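Local coordinates for protein CalS11 (Micromonospora echinospora, PDB 3TOS) that probably transfers a methyl group from S-adenosylmethionine to a hydroxyl oxygen, as an O-methyltransferase of calicheamicin biosynthesis, at residues Arg204-Leu218 with Pro245-Asp257. Sequence-based numbering, arbitrary orientation. Where two conformers were deposited one is given.
Sequences RPYLTKGSIVAFDEL and PGRPAPAYLRWGD. With NA (sodium ion), chain Q; GLU (glutamic acid), chain P.
Strands 211-215 and 251-254 form an antiparallel pair in the Rossmann-like methyltransferase sheet, where the reversed strand 251-254 lies beside the last parallel one. V213 and L253 make a hydrogen-bonded pair, as do F215 and A251. F215 N to A251 O is the shortest of these bonds, at 2.7 Å. On one face A214 CB meets Y252 CB, and I212 CG2 touches Y252 CD2. On the other, V213 CB packs on L253 CG at 4.0 Å.

Past the strand, the W255 backbone pairs with the corner at K209-G210, while its indole packs on L207 and R204. W255 N donates to S211 O, and W255 O accepts from G210 N at 2.8 Å. CG of W255 is anti to the backbone N (chi1 -167°), which brings the ring to L207. L207 CD1 sits over the six-membered ring, 3.8 Å from its centroid, a CH-pi contact. R204 NE lies at the ring edge, 3.6 Å from W255 CZ2. W255 NE1 hydrogen-bonds to D237 OD2 of a neighbouring subunit. With an alanine in place of W255, L207 CD1 would probably face a gap and that aspartate would lose its indole N-H.

At the other end, D216 and E217 bind sodium and the glutamate ligand. A249 CB packs 3.3 Å from D216 O, itself a sodium ligand.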
loop_
_atom_site.group_PDB
_atom_site.type_symbol
_atom_site.label_atom_id
_atom_site.label_comp_id
_atom_site.label_asym_id
_atom_site.label_seq_id
_atom_site.Cartn_x
_atom_site.Cartn_y
_atom_site.Cartn_z
ATOM N N ARG B 204 -3.611 -35.004 3.434
ATOM C CA ARG B 204 -4.615 -33.977 3.590
ATOM C C ARG B 204 -4.943 -33.596 5.041
ATOM O O ARG B 204 -5.073 -32.401 5.310
ATOM C CB ARG B 204 -5.926 -34.368 2.849
ATOM C CG ARG B 204 -6.843 -33.200 2.641
ATOM C CD ARG B 204 -8.027 -33.519 1.780
ATOM N NE ARG B 204 -8.874 -32.352 1.744
ATOM C CZ ARG B 204 -9.811 -32.173 0.829
ATOM N NH1 ARG B 204 -9.996 -33.120 -0.104
ATOM N NH2 ARG B 204 -10.553 -31.070 0.856
ATOM N N PRO B 205 -5.057 -34.589 5.978
ATOM C CA PRO B 205 -5.500 -34.169 7.329
ATOM C C PRO B 205 -4.418 -33.403 8.094
ATOM O O PRO B 205 -4.671 -32.884 9.183
ATOM C CB PRO B 205 -5.876 -35.503 8.021
ATOM C CG PRO B 205 -5.991 -36.508 6.955
ATOM C CD PRO B 205 -5.077 -36.052 5.821
ATOM N N TYR B 206 -3.204 -33.314 7.518
ATOM C CA TYR B 206 -2.069 -32.741 8.264
ATOM C C TYR B 206 -1.666 -31.385 7.724
ATOM O O TYR B 206 -0.743 -30.765 8.223
ATOM C CB TYR B 206 -0.857 -33.705 8.249
ATOM C CG TYR B 206 -1.261 -35.023 8.848
ATOM C CD1 TYR B 206 -1.156 -35.230 10.236
ATOM C CD2 TYR B 206 -1.740 -36.069 8.043
ATOM C CE1 TYR B 206 -1.559 -36.446 10.808
ATOM C CE2 TYR B 206 -2.140 -37.255 8.617
ATOM C CZ TYR B 206 -2.043 -37.457 9.974
ATOM O OH TYR B 206 -2.468 -38.654 10.530
ATOM N N LEU B 207 -2.404 -30.883 6.724
ATOM C CA LEU B 207 -2.127 -29.563 6.131
ATOM C C LEU B 207 -2.912 -28.490 6.906
ATOM O O LEU B 207 -4.009 -28.763 7.414
ATOM C CB LEU B 207 -2.616 -29.532 4.683
ATOM C CG LEU B 207 -1.868 -30.519 3.756
ATOM C CD1 LEU B 207 -2.594 -30.687 2.384
ATOM C CD2 LEU B 207 -0.408 -30.044 3.547
ATOM N N THR B 208 -2.370 -27.281 7.002
ATOM C CA THR B 208 -3.160 -26.156 7.479
ATOM C C THR B 208 -3.407 -25.156 6.346
ATOM O O THR B 208 -2.818 -25.290 5.273
ATOM C CB THR B 208 -2.512 -25.476 8.748
ATOM O OG1 THR B 208 -3.445 -24.540 9.305
ATOM C CG2 THR B 208 -1.280 -24.701 8.388
ATOM N N LYS B 209 -4.316 -24.200 6.532
ATOM C CA LYS B 209 -4.432 -23.143 5.521
ATOM C C LYS B 209 -3.100 -22.407 5.508
ATOM O O LYS B 209 -2.639 -21.923 6.570
ATOM C CB LYS B 209 -5.555 -22.180 5.785
ATOM C CG LYS B 209 -6.862 -22.836 5.753
ATOM C CD LYS B 209 -7.939 -21.689 5.855
ATOM C CE LYS B 209 -9.298 -22.143 6.169
ATOM N NZ LYS B 209 -10.198 -20.990 5.966
ATOM N N GLY B 210 -2.485 -22.299 4.318
ATOM C CA GLY B 210 -1.176 -21.666 4.242
ATOM C C GLY B 210 -0.054 -22.688 3.997
ATOM O O GLY B 210 1.038 -22.306 3.572
ATOM N N SER B 211 -0.301 -23.970 4.317
ATOM C CA SER B 211 0.656 -25.000 3.880
ATOM C C SER B 211 0.869 -24.941 2.377
ATOM O O SER B 211 -0.049 -24.662 1.620
ATOM C CB SER B 211 0.196 -26.414 4.263
ATOM O OG SER B 211 0.182 -26.559 5.690
ATOM N N ILE B 212 2.083 -25.209 1.939
ATOM C CA ILE B 212 2.303 -25.202 0.500
ATOM C C ILE B 212 2.400 -26.627 -0.022
ATOM O O ILE B 212 3.112 -27.458 0.575
ATOM C CB ILE B 212 3.659 -24.458 0.132
ATOM C CG1 ILE B 212 3.573 -23.015 0.615
ATOM C CG2 ILE B 212 4.006 -24.649 -1.420
ATOM C CD1 ILE B 212 2.602 -22.183 -0.155
ATOM N N VAL B 213 1.729 -26.887 -1.143
ATOM C CA VAL B 213 1.823 -28.156 -1.844
ATOM C C VAL B 213 2.418 -27.871 -3.215
ATOM O O VAL B 213 1.856 -27.082 -3.981
ATOM C CB VAL B 213 0.450 -28.843 -1.973
ATOM C CG1 VAL B 213 0.586 -30.166 -2.766
ATOM C CG2 VAL B 213 -0.093 -29.074 -0.542
ATOM N N ALA B 214 3.600 -28.435 -3.478
ATOM C CA ALA B 214 4.313 -28.170 -4.735
ATOM C C ALA B 214 4.536 -29.422 -5.575
ATOM O O ALA B 214 4.640 -30.519 -5.030
ATOM C CB ALA B 214 5.657 -27.502 -4.433
ATOM N N PHE B 215 4.556 -29.237 -6.891
ATOM C CA PHE B 215 4.684 -30.346 -7.846
ATOM C C PHE B 215 5.797 -30.034 -8.801
ATOM O O PHE B 215 5.894 -28.918 -9.333
ATOM C CB PHE B 215 3.396 -30.505 -8.668
ATOM C CG PHE B 215 2.205 -30.908 -7.835
ATOM C CD1 PHE B 215 1.313 -29.934 -7.390
ATOM C CD2 PHE B 215 2.002 -32.249 -7.479
ATOM C CE1 PHE B 215 0.223 -30.287 -6.635
ATOM C CE2 PHE B 215 0.892 -32.628 -6.723
ATOM C CZ PHE B 215 0.021 -31.647 -6.264
ATOM N N ASP B 216 6.635 -31.041 -9.049
ATOM C CA ASP B 216 7.820 -30.866 -9.906
ATOM C C ASP B 216 7.523 -31.016 -11.393
ATOM O O ASP B 216 8.257 -30.485 -12.205
ATOM C CB ASP B 216 8.931 -31.872 -9.474
ATOM C CG ASP B 216 10.298 -31.486 -9.974
ATOM O OD1 ASP B 216 10.758 -32.070 -10.969
ATOM O OD2 ASP B 216 10.940 -30.641 -9.318
ATOM N N GLU B 217 6.433 -31.730 -11.723
ATOM C CA GLU B 217 6.126 -32.047 -13.169
ATOM C C GLU B 217 4.623 -31.977 -13.489
ATOM O O GLU B 217 4.158 -32.704 -14.358
ATOM C CB GLU B 217 6.692 -33.433 -13.574
ATOM C CG GLU B 217 8.232 -33.554 -13.397
ATOM C CD GLU B 217 9.034 -32.766 -14.420
ATOM O OE1 GLU B 217 8.403 -32.120 -15.252
ATOM O OE2 GLU B 217 10.291 -32.808 -14.393
ATOM N N LEU B 218 3.906 -31.049 -12.856
ATOM C CA LEU B 218 2.433 -31.062 -12.881
ATOM C C LEU B 218 1.909 -31.021 -14.332
ATOM O O LEU B 218 0.997 -31.711 -14.658
ATOM C CB LEU B 218 1.876 -29.861 -12.109
ATOM C CG LEU B 218 0.331 -29.834 -12.024
ATOM C CD1 LEU B 218 -0.187 -31.090 -11.320
ATOM C CD2 LEU B 218 -0.122 -28.572 -11.313
ATOM N N PRO B 245 7.573 -16.846 -11.606
ATOM C CA PRO B 245 7.627 -16.383 -12.999
ATOM C C PRO B 245 8.943 -16.733 -13.692
ATOM O O PRO B 245 10.017 -16.576 -13.068
ATOM C CB PRO B 245 7.477 -14.860 -12.864
ATOM C CG PRO B 245 6.608 -14.675 -11.643
ATOM C CD PRO B 245 6.949 -15.838 -10.709
ATOM N N GLY B 246 8.840 -17.224 -14.935
ATOM C CA GLY B 246 10.013 -17.551 -15.753
ATOM C C GLY B 246 10.467 -18.974 -15.607
ATOM O O GLY B 246 11.391 -19.378 -16.324
ATOM N N ARG B 247 9.828 -19.732 -14.700
ATOM C CA ARG B 247 10.263 -21.099 -14.370
ATOM C C ARG B 247 9.110 -22.064 -14.596
ATOM O O ARG B 247 8.026 -21.903 -14.017
ATOM C CB ARG B 247 10.751 -21.147 -12.873
ATOM C CG ARG B 247 11.781 -20.064 -12.591
ATOM C CD ARG B 247 12.225 -20.108 -11.182
ATOM N NE ARG B 247 13.010 -18.914 -10.927
ATOM C CZ ARG B 247 13.382 -18.501 -9.745
ATOM N NH1 ARG B 247 13.180 -19.271 -8.671
ATOM N NH2 ARG B 247 13.974 -17.323 -9.660
ATOM N N PRO B 248 9.295 -23.056 -15.457
ATOM C CA PRO B 248 8.164 -23.955 -15.777
ATOM C C PRO B 248 7.721 -24.821 -14.604
ATOM O O PRO B 248 6.563 -25.297 -14.599
ATOM C CB PRO B 248 8.750 -24.850 -16.883
ATOM C CG PRO B 248 10.228 -24.860 -16.594
ATOM C CD PRO B 248 10.537 -23.440 -16.162
ATOM N N ALA B 249 8.598 -25.002 -13.615
ATOM C CA ALA B 249 8.328 -25.827 -12.403
ATOM C C ALA B 249 9.167 -25.188 -11.313
ATOM O O ALA B 249 10.229 -24.613 -11.616
ATOM C CB ALA B 249 8.773 -27.284 -12.634
ATOM N N PRO B 250 8.745 -25.329 -10.057
ATOM C CA PRO B 250 7.546 -26.076 -9.620
ATOM C C PRO B 250 6.237 -25.325 -9.836
ATOM O O PRO B 250 6.224 -24.079 -9.999
ATOM C CB PRO B 250 7.810 -26.230 -8.140
ATOM C CG PRO B 250 8.459 -24.938 -7.757
ATOM C CD PRO B 250 9.454 -24.699 -8.905
ATOM N N ALA B 251 5.147 -26.076 -9.824
ATOM C CA ALA B 251 3.830 -25.482 -9.692
ATOM C C ALA B 251 3.430 -25.687 -8.235
ATOM O O ALA B 251 3.631 -26.777 -7.693
ATOM C CB ALA B 251 2.849 -26.185 -10.589
ATOM N N TYR B 252 2.862 -24.666 -7.601
ATOM C CA TYR B 252 2.577 -24.816 -6.178
ATOM C C TYR B 252 1.306 -24.085 -5.824
ATOM O O TYR B 252 0.902 -23.134 -6.471
ATOM C CB TYR B 252 3.756 -24.266 -5.318
ATOM C CG TYR B 252 3.915 -22.775 -5.357
ATOM C CD1 TYR B 252 4.518 -22.130 -6.449
ATOM C CD2 TYR B 252 3.507 -22.003 -4.270
ATOM C CE1 TYR B 252 4.656 -20.755 -6.475
ATOM C CE2 TYR B 252 3.638 -20.627 -4.288
ATOM C CZ TYR B 252 4.208 -20.008 -5.401
ATOM O OH TYR B 252 4.336 -18.639 -5.374
ATOM N N LEU B 253 0.658 -24.594 -4.789
ATOM C CA LEU B 253 -0.559 -23.962 -4.273
ATOM C C LEU B 253 -0.429 -23.720 -2.756
ATOM O O LEU B 253 0.303 -24.416 -2.059
ATOM C CB LEU B 253 -1.763 -24.851 -4.595
ATOM C CG LEU B 253 -1.795 -26.237 -3.947
ATOM C CD1 LEU B 253 -2.484 -26.140 -2.556
ATOM C CD2 LEU B 253 -2.616 -27.142 -4.869
ATOM N N ARG B 254 -1.200 -22.766 -2.256
ATOM C CA ARG B 254 -1.249 -22.433 -0.833
ATOM C C ARG B 254 -2.559 -23.039 -0.383
ATOM O O ARG B 254 -3.646 -22.597 -0.818
ATOM C CB ARG B 254 -1.246 -20.914 -0.612
ATOM C CG ARG B 254 -1.131 -20.466 0.845
ATOM C CD ARG B 254 -0.542 -19.063 0.855
ATOM N NE ARG B 254 -0.526 -18.394 2.147
ATOM C CZ ARG B 254 -1.508 -17.625 2.604
ATOM N NH1 ARG B 254 -2.628 -17.459 1.899
ATOM N NH2 ARG B 254 -1.370 -17.017 3.762
ATOM N N TRP B 255 -2.472 -24.066 0.451
ATOM C CA TRP B 255 -3.675 -24.781 0.885
ATOM C C TRP B 255 -4.731 -23.816 1.466
ATOM O O TRP B 255 -4.412 -22.953 2.337
ATOM C CB TRP B 255 -3.282 -25.816 1.957
ATOM C CG TRP B 255 -4.372 -26.796 2.249
ATOM C CD1 TRP B 255 -5.156 -26.868 3.410
ATOM C CD2 TRP B 255 -4.849 -27.836 1.376
ATOM N NE1 TRP B 255 -6.054 -27.876 3.263
ATOM C CE2 TRP B 255 -5.892 -28.491 2.054
ATOM C CE3 TRP B 255 -4.500 -28.266 0.074
ATOM C CZ2 TRP B 255 -6.606 -29.566 1.486
ATOM C CZ3 TRP B 255 -5.163 -29.335 -0.454
ATOM C CH2 TRP B 255 -6.213 -29.980 0.248
ATOM N N GLY B 256 -5.959 -23.941 0.951
ATOM C CA GLY B 256 -7.100 -23.199 1.433
ATOM C C GLY B 256 -7.336 -21.909 0.670
ATOM O O GLY B 256 -8.353 -21.228 0.938
ATOM N N ASP B 257 -6.434 -21.527 -0.234
ATOM C CA ASP B 257 -6.612 -20.295 -0.977
ATOM C C ASP B 257 -7.593 -20.473 -2.149
ATOM O O ASP B 257 -8.045 -21.582 -2.510
ATOM C CB ASP B 257 -5.269 -19.789 -1.545
ATOM C CG ASP B 257 -4.518 -18.858 -0.607
ATOM O OD1 ASP B 257 -4.932 -18.708 0.549
ATOM O OD2 ASP B 257 -3.491 -18.286 -1.031
ATOM O OXT ASP B 257 -8.003 -19.442 -2.737
HETATM NA NA NA Q . 10.750 -30.246 -13.215
HETATM N N GLU P . 11.753 -34.011 -12.382
HETATM C CA GLU P . 13.217 -34.233 -12.668
HETATM C C GLU P . 13.820 -32.935 -13.210
HETATM O O GLU P . 13.107 -31.922 -13.333
HETATM C CB GLU P . 13.427 -35.383 -13.701
HETATM C CG GLU P . 12.773 -35.084 -15.073
HETATM C CD GLU P . 12.896 -36.237 -16.080
HETATM O OE1 GLU P . 13.807 -37.093 -15.942
HETATM O OE2 GLU P . 12.146 -36.220 -17.068
HETATM O OXT GLU P . 15.009 -32.850 -13.569
HETATM O O HOH W 1 2.112 -19.922 3.075
HETATM O O HOH W 2 12.145 -27.926 -14.505
#